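Local atomic coordinates of cysteine desulfurase (Elizabethkingia anophelis NUHP1, PDB entry 5VPR), a protein that probably removes sulfur and selenium from cysteine, cystine and their seleno counterparts, giving alanine, with pyridoxal 5'-phosphate as cofactor. Residues R16-I21 against V297-K302; F10-I15 against A309-A314; T238-L243 against I291-A296; D30-D35 against I399-E404. One frame throughout, in Å; residues are numbered along the deposited sequence.

Contact 1: residues R16-I21 against V297-K302; sequences RSQFPI and VDFMEK
Phe299 of helix 287-303 meets Gln18 and Phe19, in the turn that follows the N-terminal helix 12-17. The protein belongs to the class-V pyridoxal-phosphate-dependent aminotransferase family, and this contact ties its N-terminal segment to a helix about 280 residues later. The Phe299 side chain can be followed outward. CB points toward the turn, with CG anti to the backbone N (chi1 166°). Past CG, CD1 and CE1 approach the amide oxygen of Gln18, with CE1 3.6 Å from Gln18 OE1. This oxygen sits at the ring edge, near the ring plane, where the C-H groups are slightly positive. The outer end of the ring, CE1, CZ and CE2, meets Phe19. Phe299 CE2 lies 3.9 Å from Phe19 CZ. At the tip, Phe299 CZ is 3.5 Å from Phe19 CZ. The two rings form an offset edge-to-face pair, with the edge of Phe19 toward the face of Phe299 and the planes 80° apart. Tyr393 and Tyr235 extend the aromatic cluster, one beside each ring. One helical turn on, Lys302 bends at chi3, and its NZ donates a 2.8 Å hydrogen bond to Gln18 OE1 from above the carbonyl plane.

Contact 2: residues F10-I15 against A309-A314; sequences FDIQEI and AAHEHA
Phe10 lays the CE2-CZ end of its ring over one face of His311. The side chains cross at about a right angle, but the ring planes are only 41° apart, so the pair is neither a stack nor edge-to-face. Phe10 CE2 is 3.5 Å from His311 ND1 and sits above the imidazole, offset toward its rim. Phe10 CZ is 3.6 Å from His311 CB. Ile12 also crosses His311 nearly at right angles. Its CD1 meets the far end of the imidazole, 3.8 Å from His311 NE2. His311 itself has CG anti to its backbone N (chi1 177°), which carries the imidazole from helix 305-324 across to both partners. Between Phe10 and Ile12, Asp11 is the N-cap of helix 12-17. Its OD1 accepts from Gln13 N at 3.1 Å, met from above the carboxylate plane. Phe10 also touches Val303, and Ile12 touches Thr395. No hydrogen bond joins the two segments. The polar tie of the imidazole is made elsewhere, from His311 NE2 to the backbone oxygen of Asn394. A carbonyl can only accept, so NE2 probably carries a proton, while Phe10 and Ile12 meet the ring without hydrogen bonds, by apolar contact.

Contact 3: residues T238-L243 against I291-A296; sequences TGTGIL and IAIGTA
Ile293 reaches from helix 287-303 to Thr240, Gly241 and Ile242, where strand 241-245 begins. The contact is buried, and the nearest CA atoms, those of Thr240 and Ile293, are 7.2 Å apart. The apolar contacts all fall on one methyl group, Ile293 CD1. The side chain runs out straight, with CG1 anti to the backbone N (chi1 -157°) and CD1 anti to CA (chi2 178°), so the methyl lies far from its own backbone. It comes 4.1 Å from Ile242 CG1, and the two isoleucines meet at a slant. It is also 4.4 Å from Gly241 CA. Thr240 and Ile242 both point toward the helix. A side chain on Gly241, between them, would point away, as expected for alternating residues of an extended chain.

The polar part is small. Thr240 OG1 is 4.0 Å from Ile293 CD1, a van der Waals contact only. This hydroxyl is satisfied by the backbone oxygen of Pro237, so a polar atom is accommodated in an apolar setting.

Backbone bonds hold each element separately. Gly241 pairs with Thr98, and Ile242 with Phe229, on the two neighbouring strands. Ala296 N bonds to Ala292 O at 2.9 Å within the helix. On another side, that helix packs against helix 44-56 through Ala292 and Ala296.

Strand 241-245 runs antiparallel to both neighbours in the otherwise parallel part of the seven-stranded sheet. This is the hallmark of the large domain of fold type I pyridoxal phosphate enzymes, and the strand closely follows Lys233, which carries the cofactor.

Contact 4: residues D30-D35 against I399-E404; sequences DLVYLD and IDILTE
Val32 and Leu34 face helix 396-413 from an extended segment, and the nearest CA atoms across the contact, Val32 and Ile401, are 8.1 Å apart. This is helix-on-sheet packing. Strand 29-33 is the middle strand of a small three-stranded sheet, antiparallel to 25-26 and parallel to 364-365. It brings the N-terminal part of the chain against the C-terminal helix of this class-V aminotransferase-type enzyme.

The side chains pair off. Val32 meets Ile401 through one branch of each residue, with Val32 CG2 4.0 Å from Ile401 CG2. In Ile401 the CG2 methyl is the branch anti to the backbone N, while CG1 lies beside the backbone N. Leu34 meets Leu402. Its CD1 is 3.9 Å from Leu402 CD2 and 4.0 Å from Leu402 CB, so this methyl touches both the root and one tip of the leucine. Both pairs meet at a slant. Two alternate residues of the extended chain are thus matched by two consecutive residues of the helix. Ile364, on the neighbouring strand, touches Val32, Ile401 and Leu402 and extends the apolar layer.

No hydrogen bond crosses between the segments. Polar groups find partners elsewhere: Asp35 forms a salt bridge with Arg387, and Asp400 bonds to Tyr318. The CB of Ile399 points away from segment 30-35, and its side chain packs on helix 305-324. The carbonyl oxygen of Ile399 has two donors from the next turn of its own helix: Thr403 N at 2.8 Å, and Thr403 OG1 at 3.1 Å from above the carbonyl plane.

Overall arrangement
Contacts 1 and 2 both use helix 12-17, contact 1 mainly through the turn after it and contact 2 through its start, set against two successive helices, 287-303 and 305-324. Contact 2 is at the surface and contact 1 is partly buried. Contact 3 uses helix 287-303 again, further back along the chain, and joins it to the large sheet. Contacts 3 and 4 are buried and lack cross-segment hydrogen bonds, and their centres are about 28 Å apart. Chemistry follows place. Aliphatic methyls carry contacts 3 and 4, whereas rings dominate contacts 1 and 2, and contact 1 adds the single hydrogen bond across any of the four. Contacts 1 and 4 touch through Ile21 and Leu31.

Contact 1: residues R16-I21 against V297-K302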
loop_
_atom_site.group_PDB
_atom_site.type_symbol
_atom_site.label_atom_id
_atom_site.label_comp_id
_atom_site.label_asym_id
_atom_site.label_seq_id
_atom_site.Cartn_x
_atom_site.Cartn_y
_atom_site.Cartn_z
ATOM N N ARG A 16 17.140 -4.493 11.743
ATOM C CA ARG A 16 17.171 -5.805 11.098
ATOM C C ARG A 16 17.095 -6.933 12.117
ATOM O O ARG A 16 16.574 -8.012 11.810
ATOM C CB ARG A 16 18.441 -5.962 10.243
ATOM C CG ARG A 16 18.423 -5.184 8.923
ATOM C CD ARG A 16 19.712 -5.354 8.122
ATOM N NE ARG A 16 19.946 -6.735 7.686
ATOM C CZ ARG A 16 19.449 -7.273 6.575
ATOM N NH1 ARG A 16 18.667 -6.560 5.767
ATOM N NH2 ARG A 16 19.728 -8.534 6.273
ATOM N N SER A 17 17.617 -6.712 13.327
ATOM C CA SER A 17 17.539 -7.741 14.359
ATOM C C SER A 17 16.100 -8.054 14.763
ATOM O O SER A 17 15.849 -9.113 15.344
ATOM C CB SER A 17 18.360 -7.314 15.584
ATOM O OG SER A 17 17.846 -6.125 16.158
ATOM N N GLN A 18 15.147 -7.171 14.457
ATOM C CA GLN A 18 13.755 -7.425 14.810
ATOM C C GLN A 18 13.033 -8.316 13.805
ATOM O O GLN A 18 11.896 -8.712 14.072
ATOM C CB GLN A 18 12.995 -6.095 14.957
ATOM C CG GLN A 18 13.641 -5.136 15.968
ATOM C CD GLN A 18 12.912 -3.802 16.092
ATOM O OE1 GLN A 18 11.681 -3.751 16.183
ATOM N NE2 GLN A 18 13.675 -2.716 16.107
ATOM N N PHE A 19 13.657 -8.655 12.672
ATOM C CA PHE A 19 12.978 -9.405 11.614
ATOM C C PHE A 19 13.598 -10.784 11.466
ATOM O O PHE A 19 14.619 -10.937 10.771
ATOM C CB PHE A 19 13.046 -8.644 10.291
ATOM C CG PHE A 19 12.226 -7.401 10.291
ATOM C CD1 PHE A 19 12.722 -6.229 10.831
ATOM C CD2 PHE A 19 10.944 -7.414 9.782
ATOM C CE1 PHE A 19 11.943 -5.078 10.852
ATOM C CE2 PHE A 19 10.163 -6.276 9.795
ATOM C CZ PHE A 19 10.659 -5.106 10.331
ATOM N N PRO A 20 13.024 -11.817 12.085
ATOM C CA PRO A 20 13.699 -13.127 12.079
ATOM C C PRO A 20 13.916 -13.687 10.686
ATOM O O PRO A 20 14.969 -14.282 10.431
ATOM C CB PRO A 20 12.766 -14.009 12.925
ATOM C CG PRO A 20 11.469 -13.273 12.966
ATOM C CD PRO A 20 11.815 -11.818 12.915
ATOM N N ILE A 21 12.979 -13.473 9.756
ATOM C CA ILE A 21 13.131 -14.053 8.423
ATOM C C ILE A 21 14.372 -13.525 7.703
ATOM O O ILE A 21 14.844 -14.148 6.741
ATOM C CB ILE A 21 11.855 -13.823 7.579
ATOM C CG1 ILE A 21 11.753 -14.890 6.475
ATOM C CG2 ILE A 21 11.850 -12.419 6.956
ATOM C CD1 ILE A 21 10.457 -14.758 5.646
ATOM N N VAL A 297 1.514 -0.496 13.409
ATOM C CA VAL A 297 1.556 0.954 13.570
ATOM C C VAL A 297 2.554 1.333 14.659
ATOM O O VAL A 297 3.369 2.251 14.490
ATOM C CB VAL A 297 0.147 1.496 13.875
ATOM C CG1 VAL A 297 0.221 2.944 14.384
ATOM C CG2 VAL A 297 -0.724 1.413 12.637
ATOM N N ASP A 298 2.508 0.624 15.794
ATOM C CA ASP A 298 3.461 0.867 16.877
ATOM C C ASP A 298 4.900 0.735 16.389
ATOM O O ASP A 298 5.771 1.537 16.755
ATOM C CB ASP A 298 3.205 -0.114 18.029
ATOM C CG ASP A 298 1.936 0.198 18.817
ATOM O OD1 ASP A 298 1.354 1.291 18.642
ATOM O OD2 ASP A 298 1.519 -0.666 19.620
ATOM N N PHE A 299 5.170 -0.277 15.562
ATOM C CA PHE A 299 6.526 -0.488 15.055
ATOM C C PHE A 299 6.987 0.698 14.225
ATOM O O PHE A 299 8.104 1.209 14.399
ATOM C CB PHE A 299 6.589 -1.766 14.216
ATOM C CG PHE A 299 7.844 -1.873 13.401
ATOM C CD1 PHE A 299 9.054 -2.172 14.016
ATOM C CD2 PHE A 299 7.825 -1.644 12.036
ATOM C CE1 PHE A 299 10.238 -2.260 13.278
ATOM C CE2 PHE A 299 9.001 -1.727 11.290
ATOM C CZ PHE A 299 10.210 -2.034 11.917
ATOM N N MET A 300 6.134 1.148 13.309
ATOM C CA MET A 300 6.481 2.296 12.488
ATOM C C MET A 300 6.661 3.546 13.341
ATOM O O MET A 300 7.622 4.300 13.138
ATOM C CB MET A 300 5.415 2.499 11.409
ATOM C CG MET A 300 5.391 1.365 10.395
ATOM S SD MET A 300 4.349 1.659 8.958
ATOM C CE MET A 300 5.124 3.098 8.196
ATOM N N GLU A 301 5.773 3.780 14.317
ATOM C CA GLU A 301 5.955 4.950 15.180
ATOM C C GLU A 301 7.232 4.822 16.006
ATOM O O GLU A 301 7.922 5.816 16.257
ATOM C CB GLU A 301 4.742 5.156 16.094
ATOM C CG GLU A 301 3.396 5.255 15.365
ATOM C CD GLU A 301 3.005 6.674 14.943
ATOM O OE1 GLU A 301 3.903 7.528 14.759
ATOM O OE2 GLU A 301 1.782 6.933 14.795
ATOM N N LYS A 302 7.576 3.600 16.422
ATOM C CA LYS A 302 8.809 3.412 17.181
ATOM C C LYS A 302 10.028 3.729 16.327
ATOM O O LYS A 302 10.953 4.406 16.782
ATOM C CB LYS A 302 8.904 1.984 17.718
ATOM C CG LYS A 302 10.177 1.733 18.513
ATOM C CD LYS A 302 10.293 0.280 18.949
ATOM C CE LYS A 302 10.383 -0.641 17.749
ATOM N NZ LYS A 302 10.782 -2.017 18.136
#

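Contact 2: residues F10-I15 against A309-A314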
loop_
_atom_site.group_PDB
_atom_site.type_symbol
_atom_site.label_atom_id
_atom_site.label_comp_id
_atom_site.label_asym_id
_atom_site.label_seq_id
_atom_site.Cartn_x
_atom_site.Cartn_y
_atom_site.Cartn_z
ATOM N N PHE A 10 18.842 6.192 14.394
ATOM C CA PHE A 10 18.386 5.184 13.435
ATOM C C PHE A 10 19.507 4.167 13.231
ATOM O O PHE A 10 20.475 4.438 12.513
ATOM C CB PHE A 10 17.988 5.851 12.118
ATOM C CG PHE A 10 17.474 4.896 11.078
ATOM C CD1 PHE A 10 16.131 4.546 11.041
ATOM C CD2 PHE A 10 18.326 4.356 10.128
ATOM C CE1 PHE A 10 15.653 3.670 10.081
ATOM C CE2 PHE A 10 17.854 3.479 9.166
ATOM C CZ PHE A 10 16.516 3.135 9.145
ATOM N N ASP A 11 19.373 2.995 13.854
ATOM C CA ASP A 11 20.382 1.934 13.795
ATOM C C ASP A 11 19.842 0.816 12.904
ATOM O O ASP A 11 19.002 0.019 13.333
ATOM C CB ASP A 11 20.718 1.429 15.199
ATOM C CG ASP A 11 21.710 0.268 15.196
ATOM O OD1 ASP A 11 22.306 -0.032 14.139
ATOM O OD2 ASP A 11 21.893 -0.350 16.268
ATOM N N ILE A 12 20.348 0.746 11.671
ATOM C CA ILE A 12 19.861 -0.248 10.718
ATOM C C ILE A 12 20.036 -1.660 11.262
ATOM O O ILE A 12 19.208 -2.544 10.999
ATOM C CB ILE A 12 20.565 -0.065 9.359
ATOM C CG1 ILE A 12 20.048 -1.087 8.340
ATOM C CG2 ILE A 12 22.089 -0.153 9.509
ATOM C CD1 ILE A 12 18.570 -0.970 8.056
ATOM N N GLN A 13 21.092 -1.896 12.041
ATOM C CA GLN A 13 21.325 -3.233 12.577
ATOM C C GLN A 13 20.334 -3.564 13.688
ATOM O O GLN A 13 19.897 -4.712 13.811
ATOM C CB GLN A 13 22.768 -3.364 13.072
ATOM C CG GLN A 13 23.810 -3.446 11.946
ATOM C CD GLN A 13 23.475 -4.515 10.902
ATOM O OE1 GLN A 13 23.182 -5.662 11.238
ATOM N NE2 GLN A 13 23.513 -4.133 9.630
ATOM N N GLU A 14 19.974 -2.582 14.514
ATOM C CA GLU A 14 18.936 -2.836 15.503
ATOM C C GLU A 14 17.610 -3.138 14.818
ATOM O O GLU A 14 16.859 -4.017 15.257
ATOM C CB GLU A 14 18.811 -1.644 16.451
ATOM C CG GLU A 14 18.072 -1.948 17.749
ATOM C CD GLU A 14 16.557 -1.945 17.588
ATOM O OE1 GLU A 14 16.058 -1.359 16.604
ATOM O OE2 GLU A 14 15.866 -2.529 18.450
ATOM N N ILE A 15 17.317 -2.433 13.721
ATOM C CA ILE A 15 16.077 -2.675 12.983
ATOM C C ILE A 15 16.058 -4.094 12.431
ATOM O O ILE A 15 15.082 -4.833 12.606
ATOM C CB ILE A 15 15.912 -1.643 11.852
ATOM C CG1 ILE A 15 15.774 -0.216 12.398
ATOM C CG2 ILE A 15 14.744 -2.023 10.949
ATOM C CD1 ILE A 15 14.732 -0.071 13.452
ATOM N N ALA A 309 11.111 7.178 5.787
ATOM C CA ALA A 309 11.128 7.857 4.498
ATOM C C ALA A 309 12.550 8.227 4.093
ATOM O O ALA A 309 12.947 8.013 2.942
ATOM C CB ALA A 309 10.233 9.097 4.540
ATOM N N ALA A 310 13.342 8.745 5.038
ATOM C CA ALA A 310 14.698 9.185 4.712
ATOM C C ALA A 310 15.576 8.008 4.317
ATOM O O ALA A 310 16.302 8.066 3.312
ATOM C CB ALA A 310 15.315 9.928 5.899
ATOM N N HIS A 311 15.534 6.936 5.106
ATOM C CA HIS A 311 16.349 5.768 4.803
ATOM C C HIS A 311 15.972 5.175 3.451
ATOM O O HIS A 311 16.849 4.830 2.647
ATOM C CB HIS A 311 16.196 4.734 5.913
ATOM C CG HIS A 311 16.936 3.461 5.656
ATOM N ND1 HIS A 311 18.311 3.383 5.676
ATOM C CD2 HIS A 311 16.493 2.216 5.362
ATOM C CE1 HIS A 311 18.685 2.144 5.410
ATOM N NE2 HIS A 311 17.598 1.414 5.220
ATOM N N GLU A 312 14.669 5.082 3.171
ATOM C CA GLU A 312 14.213 4.468 1.927
ATOM C C GLU A 312 14.526 5.352 0.733
ATOM O O GLU A 312 14.879 4.852 -0.342
ATOM C CB GLU A 312 12.708 4.167 2.003
ATOM C CG GLU A 312 12.412 2.960 2.878
ATOM C CD GLU A 312 10.923 2.587 2.969
ATOM O OE1 GLU A 312 10.630 1.525 3.549
ATOM O OE2 GLU A 312 10.057 3.338 2.486
ATOM N N HIS A 313 14.402 6.670 0.901
ATOM C CA HIS A 313 14.795 7.565 -0.173
ATOM C C HIS A 313 16.286 7.437 -0.485
ATOM O O HIS A 313 16.689 7.531 -1.652
ATOM C CB HIS A 313 14.434 9.001 0.199
ATOM C CG HIS A 313 14.891 10.015 -0.802
ATOM N ND1 HIS A 313 16.182 10.496 -0.834
ATOM C CD2 HIS A 313 14.231 10.637 -1.805
ATOM C CE1 HIS A 313 16.298 11.373 -1.816
ATOM N NE2 HIS A 313 15.127 11.478 -2.419
ATOM N N ALA A 314 17.120 7.212 0.532
ATOM C CA ALA A 314 18.547 7.046 0.266
ATOM C C ALA A 314 18.831 5.701 -0.404
ATOM O O ALA A 314 19.704 5.606 -1.277
ATOM C CB ALA A 314 19.341 7.194 1.561
#

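Contact 3: residues T238-L243 against I291-A296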
loop_
_atom_site.group_PDB
_atom_site.type_symbol
_atom_site.label_atom_id
_atom_site.label_comp_id
_atom_site.label_asym_id
_atom_site.label_seq_id
_atom_site.Cartn_x
_atom_site.Cartn_y
_atom_site.Cartn_z
ATOM N N THR A 238 -1.076 -10.798 7.063
ATOM C CA THR A 238 -2.004 -10.948 5.954
ATOM C C THR A 238 -3.437 -10.935 6.482
ATOM O O THR A 238 -3.686 -11.112 7.677
ATOM C CB THR A 238 -1.738 -12.236 5.168
ATOM O OG1 THR A 238 -1.901 -13.385 6.015
ATOM C CG2 THR A 238 -0.287 -12.244 4.594
ATOM N N GLY A 239 -4.386 -10.714 5.574
ATOM C CA GLY A 239 -5.780 -10.727 5.955
ATOM C C GLY A 239 -6.249 -9.489 6.690
ATOM O O GLY A 239 -7.324 -9.520 7.291
ATOM N N THR A 240 -5.495 -8.388 6.637
ATOM C CA THR A 240 -5.865 -7.164 7.328
ATOM C C THR A 240 -5.800 -5.956 6.398
ATOM O O THR A 240 -4.978 -5.873 5.476
ATOM C CB THR A 240 -4.953 -6.878 8.558
ATOM O OG1 THR A 240 -3.589 -6.708 8.133
ATOM C CG2 THR A 240 -5.010 -8.027 9.540
ATOM N N GLY A 241 -6.667 -5.008 6.677
ATOM C CA GLY A 241 -6.586 -3.728 6.012
ATOM C C GLY A 241 -7.428 -2.734 6.769
ATOM O O GLY A 241 -8.032 -3.042 7.802
ATOM N N ILE A 242 -7.473 -1.533 6.221
ATOM C CA ILE A 242 -8.195 -0.426 6.816
ATOM C C ILE A 242 -8.927 0.291 5.703
ATOM O O ILE A 242 -8.382 0.463 4.608
ATOM C CB ILE A 242 -7.225 0.536 7.533
ATOM C CG1 ILE A 242 -6.614 -0.157 8.748
ATOM C CG2 ILE A 242 -7.954 1.805 7.941
ATOM C CD1 ILE A 242 -7.624 -0.364 9.886
ATOM N N LEU A 243 -10.166 0.690 5.967
ATOM C CA LEU A 243 -10.859 1.664 5.135
ATOM C C LEU A 243 -11.243 2.823 6.043
ATOM O O LEU A 243 -12.044 2.648 6.969
ATOM C CB LEU A 243 -12.089 1.058 4.460
ATOM C CG LEU A 243 -12.950 2.103 3.739
ATOM C CD1 LEU A 243 -12.134 2.723 2.599
ATOM C CD2 LEU A 243 -14.244 1.463 3.222
ATOM N N ILE A 291 -5.763 -6.393 15.986
ATOM C CA ILE A 291 -4.835 -6.057 17.066
ATOM C C ILE A 291 -3.419 -5.918 16.524
ATOM O O ILE A 291 -2.689 -4.975 16.866
ATOM C CB ILE A 291 -4.917 -7.113 18.187
ATOM C CG1 ILE A 291 -6.260 -7.006 18.920
ATOM C CG2 ILE A 291 -3.761 -6.950 19.169
ATOM C CD1 ILE A 291 -6.511 -8.160 19.866
ATOM N N ALA A 292 -3.012 -6.846 15.653
ATOM C CA ALA A 292 -1.634 -6.869 15.185
ATOM C C ALA A 292 -1.338 -5.740 14.195
ATOM O O ALA A 292 -0.193 -5.269 14.141
ATOM C CB ALA A 292 -1.322 -8.227 14.565
ATOM N N ILE A 293 -2.332 -5.279 13.416
ATOM C CA ILE A 293 -2.058 -4.118 12.563
ATOM C C ILE A 293 -1.846 -2.872 13.424
ATOM O O ILE A 293 -1.092 -1.967 13.043
ATOM C CB ILE A 293 -3.148 -3.913 11.482
ATOM C CG1 ILE A 293 -2.585 -3.096 10.299
ATOM C CG2 ILE A 293 -4.394 -3.213 12.022
ATOM C CD1 ILE A 293 -3.554 -2.880 9.144
ATOM N N GLY A 294 -2.468 -2.811 14.610
ATOM C CA GLY A 294 -2.110 -1.758 15.555
ATOM C C GLY A 294 -0.671 -1.866 16.024
ATOM O O GLY A 294 0.008 -0.851 16.232
ATOM N N THR A 295 -0.189 -3.097 16.220
ATOM C CA THR A 295 1.201 -3.308 16.609
ATOM C C THR A 295 2.152 -2.935 15.478
ATOM O O THR A 295 3.249 -2.433 15.730
ATOM C CB THR A 295 1.407 -4.766 17.026
ATOM O OG1 THR A 295 0.384 -5.129 17.958
ATOM C CG2 THR A 295 2.774 -4.960 17.682
ATOM N N ALA A 296 1.739 -3.156 14.230
ATOM C CA ALA A 296 2.538 -2.699 13.097
ATOM C C ALA A 296 2.604 -1.174 13.040
ATOM O O ALA A 296 3.644 -0.606 12.679
ATOM C CB ALA A 296 1.958 -3.278 11.807
#

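Contact 4: residues D30-D35 against I399-E404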
loop_
_atom_site.group_PDB
_atom_site.type_symbol
_atom_site.label_atom_id
_atom_site.label_comp_id
_atom_site.label_asym_id
_atom_site.label_seq_id
_atom_site.Cartn_x
_atom_site.Cartn_y
_atom_site.Cartn_z
ATOM N N ASP A 30 22.424 -15.833 1.497
ATOM C CA ASP A 30 21.715 -14.901 2.355
ATOM C C ASP A 30 20.522 -14.339 1.600
ATOM O O ASP A 30 20.643 -13.917 0.448
ATOM C CB ASP A 30 22.629 -13.764 2.804
ATOM C CG ASP A 30 23.656 -14.206 3.832
ATOM O OD1 ASP A 30 23.551 -15.344 4.341
ATOM O OD2 ASP A 30 24.567 -13.404 4.131
ATOM N N LEU A 31 19.362 -14.373 2.236
ATOM C CA LEU A 31 18.192 -13.753 1.647
ATOM C C LEU A 31 18.431 -12.260 1.463
ATOM O O LEU A 31 18.831 -11.566 2.397
ATOM C CB LEU A 31 16.983 -13.981 2.542
ATOM C CG LEU A 31 15.734 -13.225 2.106
ATOM C CD1 LEU A 31 15.265 -13.704 0.727
ATOM C CD2 LEU A 31 14.639 -13.390 3.160
ATOM N N VAL A 32 18.193 -11.772 0.252
ATOM C CA VAL A 32 18.166 -10.344 -0.038
ATOM C C VAL A 32 16.760 -10.059 -0.541
ATOM O O VAL A 32 16.462 -10.254 -1.725
ATOM C CB VAL A 32 19.219 -9.928 -1.068
ATOM C CG1 VAL A 32 19.107 -8.429 -1.362
ATOM C CG2 VAL A 32 20.638 -10.307 -0.580
ATOM N N TYR A 33 15.883 -9.623 0.361
ATOM C CA TYR A 33 14.456 -9.533 0.059
ATOM C C TYR A 33 14.156 -8.132 -0.456
ATOM O O TYR A 33 14.092 -7.170 0.322
ATOM C CB TYR A 33 13.621 -9.859 1.288
ATOM C CG TYR A 33 12.156 -9.912 0.950
ATOM C CD1 TYR A 33 11.632 -11.011 0.271
ATOM C CD2 TYR A 33 11.304 -8.852 1.258
ATOM C CE1 TYR A 33 10.273 -11.068 -0.073
ATOM C CE2 TYR A 33 9.930 -8.893 0.911
ATOM C CZ TYR A 33 9.430 -10.019 0.245
ATOM O OH TYR A 33 8.091 -10.118 -0.116
ATOM N N LEU A 34 13.975 -8.013 -1.774
ATOM C CA LEU A 34 13.666 -6.740 -2.428
ATOM C C LEU A 34 12.361 -6.827 -3.214
ATOM O O LEU A 34 12.236 -6.292 -4.320
ATOM C CB LEU A 34 14.815 -6.305 -3.338
ATOM C CG LEU A 34 16.179 -6.231 -2.651
ATOM C CD1 LEU A 34 17.287 -6.048 -3.681
ATOM C CD2 LEU A 34 16.197 -5.110 -1.622
ATOM N N ASP A 35 11.371 -7.513 -2.653
ATOM C CA ASP A 35 10.049 -7.629 -3.251
ATOM C C ASP A 35 9.002 -7.072 -2.292
ATOM O O ASP A 35 7.892 -7.603 -2.152
ATOM C CB ASP A 35 9.752 -9.082 -3.615
ATOM C CG ASP A 35 8.580 -9.218 -4.572
ATOM O OD1 ASP A 35 8.283 -8.254 -5.309
ATOM O OD2 ASP A 35 7.951 -10.296 -4.577
ATOM N N ILE A 399 21.966 -3.604 -1.771
ATOM C CA ILE A 399 21.870 -3.045 -3.116
ATOM C C ILE A 399 23.106 -3.397 -3.943
ATOM O O ILE A 399 23.003 -3.687 -5.141
ATOM C CB ILE A 399 21.637 -1.526 -3.045
ATOM C CG1 ILE A 399 20.227 -1.252 -2.485
ATOM C CG2 ILE A 399 21.829 -0.912 -4.403
ATOM C CD1 ILE A 399 19.952 0.208 -2.149
ATOM N N ASP A 400 24.289 -3.392 -3.323
ATOM C CA ASP A 400 25.490 -3.815 -4.045
ATOM C C ASP A 400 25.382 -5.270 -4.480
ATOM O O ASP A 400 25.806 -5.628 -5.585
ATOM C CB ASP A 400 26.734 -3.610 -3.185
ATOM C CG ASP A 400 26.981 -2.154 -2.861
ATOM O OD1 ASP A 400 26.532 -1.275 -3.632
ATOM O OD2 ASP A 400 27.625 -1.892 -1.826
ATOM N N ILE A 401 24.802 -6.121 -3.627
ATOM C CA ILE A 401 24.589 -7.518 -3.996
ATOM C C ILE A 401 23.646 -7.610 -5.186
ATOM O O ILE A 401 23.851 -8.418 -6.103
ATOM C CB ILE A 401 24.064 -8.309 -2.782
ATOM C CG1 ILE A 401 25.154 -8.417 -1.714
ATOM C CG2 ILE A 401 23.568 -9.690 -3.195
ATOM C CD1 ILE A 401 24.695 -9.124 -0.469
ATOM N N LEU A 402 22.607 -6.771 -5.198
ATOM C CA LEU A 402 21.685 -6.711 -6.328
ATOM C C LEU A 402 22.404 -6.277 -7.597
ATOM O O LEU A 402 22.262 -6.901 -8.654
ATOM C CB LEU A 402 20.540 -5.738 -6.009
ATOM C CG LEU A 402 19.665 -5.346 -7.192
ATOM C CD1 LEU A 402 18.865 -6.551 -7.640
ATOM C CD2 LEU A 402 18.741 -4.194 -6.846
ATOM N N THR A 403 23.176 -5.195 -7.510
ATOM C CA THR A 403 23.832 -4.657 -8.695
ATOM C C THR A 403 24.845 -5.644 -9.271
ATOM O O THR A 403 24.889 -5.852 -10.490
ATOM C CB THR A 403 24.494 -3.320 -8.359
ATOM O OG1 THR A 403 23.485 -2.395 -7.918
ATOM C CG2 THR A 403 25.180 -2.754 -9.581
ATOM N N GLU A 404 25.665 -6.264 -8.418
ATOM C CA GLU A 404 26.591 -7.277 -8.922
ATOM C C GLU A 404 25.840 -8.472 -9.486
ATOM O O GLU A 404 26.287 -9.081 -10.466
ATOM C CB GLU A 404 27.555 -7.728 -7.821
ATOM C CG GLU A 404 28.479 -6.622 -7.345
ATOM C CD GLU A 404 29.248 -5.972 -8.495
ATOM O OE1 GLU A 404 30.102 -6.660 -9.101
ATOM O OE2 GLU A 404 28.986 -4.782 -8.799
#